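Local structure of AT-less polyketide synthase (Streptomyces platensis subsp. rosaceus, 4TKT) at residues 14-28 with 368-382. The protein is a ketosynthase domain of an AT-less type I polyketide synthase for isomigrastatin, and probably catalyses decarboxylative Claisen condensation to extend the polyketide chain. Numbering follows the deposited sequence.
Sequences MAGRYPGAPDLDTFW and IAGLAKLLLQMRHGT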
loop_
_atom_site.group_PDB
_atom_site.type_symbol
_atom_site.label_atom_id
_atom_site.label_comp_id
_atom_site.label_asym_id
_atom_site.label_seq_id
_atom_site.Cartn_x
_atom_site.Cartn_y
_atom_site.Cartn_z
HETATM N N MSE A 14 4.715 4.841 -0.679
HETATM C CA MSE A 14 3.811 3.701 -0.718
HETATM C C MSE A 14 4.054 2.721 0.418
HETATM O O MSE A 14 5.191 2.493 0.828
HETATM C CB MSE A 14 3.936 2.975 -2.057
HETATM C CG MSE A 14 2.819 1.982 -2.317
HETATM SE SE MSE A 14 2.836 1.263 -4.132
HETATM C CE MSE A 14 0.973 0.687 -4.212
ATOM N N ALA A 15 2.971 2.143 0.921
ATOM C CA ALA A 15 3.058 1.077 1.905
ATOM C C ALA A 15 2.089 -0.034 1.538
ATOM O O ALA A 15 1.032 0.220 0.959
ATOM C CB ALA A 15 2.767 1.601 3.291
ATOM N N GLY A 16 2.455 -1.266 1.871
ATOM C CA GLY A 16 1.638 -2.412 1.525
ATOM C C GLY A 16 1.823 -3.575 2.476
ATOM O O GLY A 16 2.942 -3.895 2.873
ATOM N N ARG A 17 0.712 -4.202 2.844
ATOM C CA ARG A 17 0.730 -5.371 3.712
ATOM C C ARG A 17 -0.193 -6.433 3.127
ATOM O O ARG A 17 -1.416 -6.335 3.228
ATOM C CB ARG A 17 0.309 -4.996 5.131
ATOM C CG ARG A 17 0.400 -6.127 6.136
ATOM C CD ARG A 17 0.068 -5.626 7.531
ATOM N NE ARG A 17 -0.037 -6.712 8.499
ATOM C CZ ARG A 17 -0.324 -6.536 9.784
ATOM N NH1 ARG A 17 -0.532 -5.314 10.255
ATOM N NH2 ARG A 17 -0.402 -7.580 10.599
ATOM N N TYR A 18 0.409 -7.446 2.514
ATOM C CA TYR A 18 -0.318 -8.399 1.686
ATOM C C TYR A 18 -0.022 -9.829 2.142
ATOM O O TYR A 18 0.930 -10.044 2.890
ATOM C CB TYR A 18 0.057 -8.168 0.217
ATOM C CG TYR A 18 -0.279 -6.762 -0.231
ATOM C CD1 TYR A 18 -1.518 -6.207 0.062
ATOM C CD2 TYR A 18 0.648 -5.976 -0.904
ATOM C CE1 TYR A 18 -1.838 -4.921 -0.319
ATOM C CE2 TYR A 18 0.336 -4.680 -1.291
ATOM C CZ TYR A 18 -0.912 -4.161 -0.995
ATOM O OH TYR A 18 -1.249 -2.878 -1.366
ATOM N N PRO A 19 -0.853 -10.804 1.721
ATOM C CA PRO A 19 -0.653 -12.191 2.158
ATOM C C PRO A 19 0.754 -12.707 1.884
ATOM O O PRO A 19 1.210 -12.691 0.741
ATOM C CB PRO A 19 -1.682 -12.967 1.331
ATOM C CG PRO A 19 -2.757 -11.982 1.072
ATOM C CD PRO A 19 -2.046 -10.676 0.867
ATOM N N GLY A 20 1.433 -13.152 2.936
ATOM C CA GLY A 20 2.792 -13.647 2.820
ATOM C C GLY A 20 3.806 -12.535 2.627
ATOM O O GLY A 20 4.974 -12.797 2.340
ATOM N N ALA A 21 3.364 -11.292 2.795
ATOM C CA ALA A 21 4.222 -10.140 2.553
ATOM C C ALA A 21 3.904 -8.978 3.491
ATOM O O ALA A 21 3.062 -8.135 3.181
ATOM C CB ALA A 21 4.098 -9.695 1.115
ATOM N N PRO A 22 4.594 -8.929 4.639
ATOM C CA PRO A 22 4.422 -7.878 5.650
ATOM C C PRO A 22 4.781 -6.490 5.126
ATOM O O PRO A 22 4.329 -5.490 5.682
ATOM C CB PRO A 22 5.387 -8.300 6.766
ATOM C CG PRO A 22 5.623 -9.756 6.543
ATOM C CD PRO A 22 5.575 -9.942 5.060
ATOM N N ASP A 23 5.595 -6.435 4.076
ATOM C CA ASP A 23 5.946 -5.165 3.449
ATOM C C ASP A 23 6.163 -5.343 1.953
ATOM O O ASP A 23 6.148 -6.465 1.446
ATOM C CB ASP A 23 7.191 -4.554 4.101
ATOM C CG ASP A 23 8.356 -5.526 4.175
ATOM O OD1 ASP A 23 8.582 -6.282 3.207
ATOM O OD2 ASP A 23 9.057 -5.528 5.209
ATOM N N LEU A 24 6.380 -4.232 1.257
ATOM C CA LEU A 24 6.472 -4.243 -0.199
ATOM C C LEU A 24 7.719 -4.962 -0.703
ATOM O O LEU A 24 7.685 -5.602 -1.755
ATOM C CB LEU A 24 6.430 -2.810 -0.737
ATOM C CG LEU A 24 5.058 -2.138 -0.633
ATOM C CD1 LEU A 24 5.160 -0.626 -0.757
ATOM C CD2 LEU A 24 4.119 -2.700 -1.692
ATOM N N ASP A 25 8.816 -4.859 0.044
ATOM C CA ASP A 25 10.055 -5.537 -0.329
ATOM C C ASP A 25 9.850 -7.047 -0.379
ATOM O O ASP A 25 10.307 -7.715 -1.307
ATOM C CB ASP A 25 11.187 -5.198 0.646
ATOM C CG ASP A 25 11.648 -3.757 0.536
ATOM O OD1 ASP A 25 11.395 -3.119 -0.510
ATOM O OD2 ASP A 25 12.271 -3.261 1.497
ATOM N N THR A 26 9.164 -7.580 0.627
ATOM C CA THR A 26 8.849 -9.002 0.665
ATOM C C THR A 26 7.877 -9.351 -0.452
ATOM O O THR A 26 7.976 -10.413 -1.069
ATOM C CB THR A 26 8.240 -9.411 2.012
ATOM O OG1 THR A 26 9.126 -9.030 3.070
ATOM C CG2 THR A 26 8.017 -10.913 2.062
ATOM N N PHE A 27 6.944 -8.440 -0.708
ATOM C CA PHE A 27 5.933 -8.637 -1.736
ATOM C C PHE A 27 6.583 -8.820 -3.099
ATOM O O PHE A 27 6.160 -9.661 -3.888
ATOM C CB PHE A 27 4.956 -7.459 -1.750
ATOM C CG PHE A 27 3.784 -7.648 -2.671
ATOM C CD1 PHE A 27 3.037 -8.813 -2.635
ATOM C CD2 PHE A 27 3.416 -6.650 -3.558
ATOM C CE1 PHE A 27 1.955 -8.986 -3.476
ATOM C CE2 PHE A 27 2.333 -6.816 -4.400
ATOM C CZ PHE A 27 1.604 -7.986 -4.360
ATOM N N TRP A 28 7.629 -8.043 -3.363
ATOM C CA TRP A 28 8.368 -8.172 -4.611
ATOM C C TRP A 28 9.087 -9.511 -4.692
ATOM O O TRP A 28 9.136 -10.135 -5.752
ATOM C CB TRP A 28 9.377 -7.036 -4.774
ATOM C CG TRP A 28 10.260 -7.221 -5.969
ATOM C CD1 TRP A 28 11.606 -7.442 -5.968
ATOM C CD2 TRP A 28 9.854 -7.228 -7.343
ATOM N NE1 TRP A 28 12.065 -7.575 -7.256
ATOM C CE2 TRP A 28 11.008 -7.448 -8.119
ATOM C CE3 TRP A 28 8.625 -7.063 -7.992
ATOM C CZ2 TRP A 28 10.972 -7.509 -9.512
ATOM C CZ3 TRP A 28 8.591 -7.122 -9.375
ATOM C CH2 TRP A 28 9.757 -7.344 -10.119
ATOM N N ILE A 368 -5.145 -1.709 -4.920
ATOM C CA ILE A 368 -3.932 -1.118 -4.364
ATOM C C ILE A 368 -2.801 -2.153 -4.352
ATOM O O ILE A 368 -1.633 -1.810 -4.528
ATOM C CB ILE A 368 -4.178 -0.534 -2.943
ATOM C CG1 ILE A 368 -3.013 0.355 -2.516
ATOM C CG2 ILE A 368 -4.452 -1.628 -1.917
ATOM C CD1 ILE A 368 -2.855 1.589 -3.364
ATOM N N ALA A 369 -3.153 -3.422 -4.178
ATOM C CA ALA A 369 -2.181 -4.499 -4.299
ATOM C C ALA A 369 -1.752 -4.641 -5.753
ATOM O O ALA A 369 -0.591 -4.929 -6.044
ATOM C CB ALA A 369 -2.758 -5.803 -3.784
ATOM N N GLY A 370 -2.703 -4.435 -6.658
ATOM C CA GLY A 370 -2.438 -4.481 -8.081
ATOM C C GLY A 370 -1.538 -3.340 -8.512
ATOM O O GLY A 370 -0.644 -3.521 -9.337
ATOM N N LEU A 371 -1.775 -2.160 -7.950
ATOM C CA LEU A 371 -0.938 -1.001 -8.231
ATOM C C LEU A 371 0.486 -1.246 -7.754
ATOM O O LEU A 371 1.447 -0.856 -8.413
ATOM C CB LEU A 371 -1.508 0.252 -7.567
ATOM C CG LEU A 371 -0.670 1.517 -7.740
ATOM C CD1 LEU A 371 -0.474 1.822 -9.213
ATOM C CD2 LEU A 371 -1.318 2.691 -7.030
ATOM N N ALA A 372 0.608 -1.904 -6.606
ATOM C CA ALA A 372 1.911 -2.237 -6.045
ATOM C C ALA A 372 2.705 -3.132 -6.988
ATOM O O ALA A 372 3.870 -2.862 -7.275
ATOM C CB ALA A 372 1.746 -2.907 -4.693
ATOM N N LYS A 373 2.066 -4.193 -7.472
ATOM C CA LYS A 373 2.711 -5.120 -8.394
ATOM C C LYS A 373 3.183 -4.406 -9.654
ATOM O O LYS A 373 4.277 -4.665 -10.154
ATOM C CB LYS A 373 1.763 -6.260 -8.770
ATOM C CG LYS A 373 2.336 -7.205 -9.816
ATOM C CD LYS A 373 1.343 -8.286 -10.199
ATOM C CE LYS A 373 1.791 -9.020 -11.454
ATOM N NZ LYS A 373 0.769 -9.988 -11.938
ATOM N N LEU A 374 2.352 -3.500 -10.158
ATOM C CA LEU A 374 2.666 -2.779 -11.384
ATOM C C LEU A 374 3.845 -1.833 -11.182
ATOM O O LEU A 374 4.772 -1.816 -11.987
ATOM C CB LEU A 374 1.441 -2.008 -11.880
ATOM C CG LEU A 374 1.555 -1.335 -13.249
ATOM C CD1 LEU A 374 2.186 -2.271 -14.268
ATOM C CD2 LEU A 374 0.181 -0.893 -13.722
ATOM N N LEU A 375 3.810 -1.057 -10.103
ATOM C CA LEU A 375 4.884 -0.115 -9.805
ATOM C C LEU A 375 6.202 -0.830 -9.513
ATOM O O LEU A 375 7.271 -0.358 -9.903
ATOM C CB LEU A 375 4.502 0.777 -8.622
ATOM C CG LEU A 375 3.377 1.788 -8.854
ATOM C CD1 LEU A 375 3.043 2.511 -7.562
ATOM C CD2 LEU A 375 3.762 2.781 -9.931
ATOM N N LEU A 376 6.118 -1.966 -8.827
ATOM C CA LEU A 376 7.306 -2.746 -8.497
ATOM C C LEU A 376 7.940 -3.355 -9.742
ATOM O O LEU A 376 9.162 -3.458 -9.835
ATOM C CB LEU A 376 6.963 -3.848 -7.492
ATOM C CG LEU A 376 6.812 -3.406 -6.037
ATOM C CD1 LEU A 376 6.260 -4.539 -5.185
ATOM C CD2 LEU A 376 8.147 -2.924 -5.494
ATOM N N GLN A 377 7.107 -3.762 -10.695
ATOM C CA GLN A 377 7.608 -4.305 -11.952
ATOM C C GLN A 377 8.392 -3.251 -12.718
ATOM O O GLN A 377 9.417 -3.549 -13.326
ATOM C CB GLN A 377 6.462 -4.837 -12.812
ATOM C CG GLN A 377 5.967 -6.214 -12.407
ATOM C CD GLN A 377 4.807 -6.682 -13.257
ATOM O OE1 GLN A 377 4.771 -7.829 -13.703
ATOM N NE2 GLN A 377 3.845 -5.795 -13.486
HETATM N N MSE A 378 7.908 -2.014 -12.680
HETATM C CA MSE A 378 8.582 -0.917 -13.362
HETATM C C MSE A 378 9.853 -0.504 -12.627
HETATM O O MSE A 378 10.854 -0.157 -13.253
HETATM C CB MSE A 378 7.647 0.285 -13.504
HETATM C CG MSE A 378 6.321 -0.037 -14.167
HETATM SE SE MSE A 378 5.312 1.555 -14.670
HETATM C CE MSE A 378 5.563 2.590 -13.038
ATOM N N ARG A 379 9.806 -0.543 -11.299
ATOM C CA ARG A 379 10.947 -0.150 -10.477
ATOM C C ARG A 379 12.152 -1.049 -10.733
ATOM O O ARG A 379 13.286 -0.575 -10.798
ATOM C CB ARG A 379 10.576 -0.179 -8.991
ATOM C CG ARG A 379 11.748 0.071 -8.045
ATOM C CD ARG A 379 11.303 0.034 -6.588
ATOM N NE ARG A 379 12.425 0.112 -5.654
ATOM C CZ ARG A 379 12.928 1.247 -5.178
ATOM N NH1 ARG A 379 12.416 2.411 -5.554
ATOM N NH2 ARG A 379 13.947 1.220 -4.329
ATOM N N HIS A 380 11.899 -2.343 -10.888
ATOM C CA HIS A 380 12.975 -3.305 -11.090
ATOM C C HIS A 380 13.119 -3.703 -12.555
ATOM O O HIS A 380 13.987 -4.505 -12.900
ATOM C CB HIS A 380 12.746 -4.550 -10.232
ATOM C CG HIS A 380 12.786 -4.284 -8.759
ATOM N ND1 HIS A 380 11.654 -4.271 -7.973
ATOM C CD2 HIS A 380 13.822 -4.012 -7.930
ATOM C CE1 HIS A 380 11.990 -4.007 -6.723
ATOM N NE2 HIS A 380 13.300 -3.846 -6.671
ATOM N N GLY A 381 12.273 -3.135 -13.410
ATOM C CA GLY A 381 12.307 -3.427 -14.833
ATOM C C GLY A 381 12.165 -4.909 -15.118
ATOM O O GLY A 381 12.885 -5.467 -15.947
ATOM N N THR A 382 11.232 -5.548 -14.421
ATOM C CA THR A 382 11.056 -6.990 -14.519
ATOM C C THR A 382 9.585 -7.379 -14.503
ATOM O O THR A 382 8.827 -6.936 -13.643
ATOM C CB THR A 382 11.775 -7.718 -13.365
ATOM O OG1 THR A 382 13.166 -7.380 -13.372
ATOM C CG2 THR A 382 11.622 -9.225 -13.502
#
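With CG anti to the backbone N (chi1 174°), W28 swings its indole off helix 24-28 onto the C-terminal end of helix 368-380, where H380, its own CG beside the backbone N (chi1 -64°), lays its imidazole face-to-face on the five-membered ring. The centroids are 3.8 Å apart and the planes 17° from parallel. H380 ND1 donates to L376 O at 3.2 Å, a bent bond that ties the imidazole back to its own helix. The six-membered part of the indole runs on past L376 CB, 3.7 Å from W28 CE3, and its far edge meets T382 O in plane. Were W28 an alanine, H380 would probably lose its stacking partner and a gap would open beside L376 and T382.

Nearer the start of helix 368-380, F27 is a knob in the hole formed by A369, A372, K373 and L376, its edge toward A369 O. Y18 takes the methyl of A369 over one ring face, a CH-pi contact with CB 3.9 Å from the centroid. M14, a selenomethionine, reaches from the strand: CE lies 3.7 Å from A372 CB, and SE touches L375 CD1.

Beyond G381, the C-prime residue of a Schellman motif, the chain turns into strand 382-383. Helix 366-380 packs against strand 9-17, central in the large mixed sheet of this thiolase-type fold, and against helix 24-32, while I359 of helix 356-359 touches both F27 and A369.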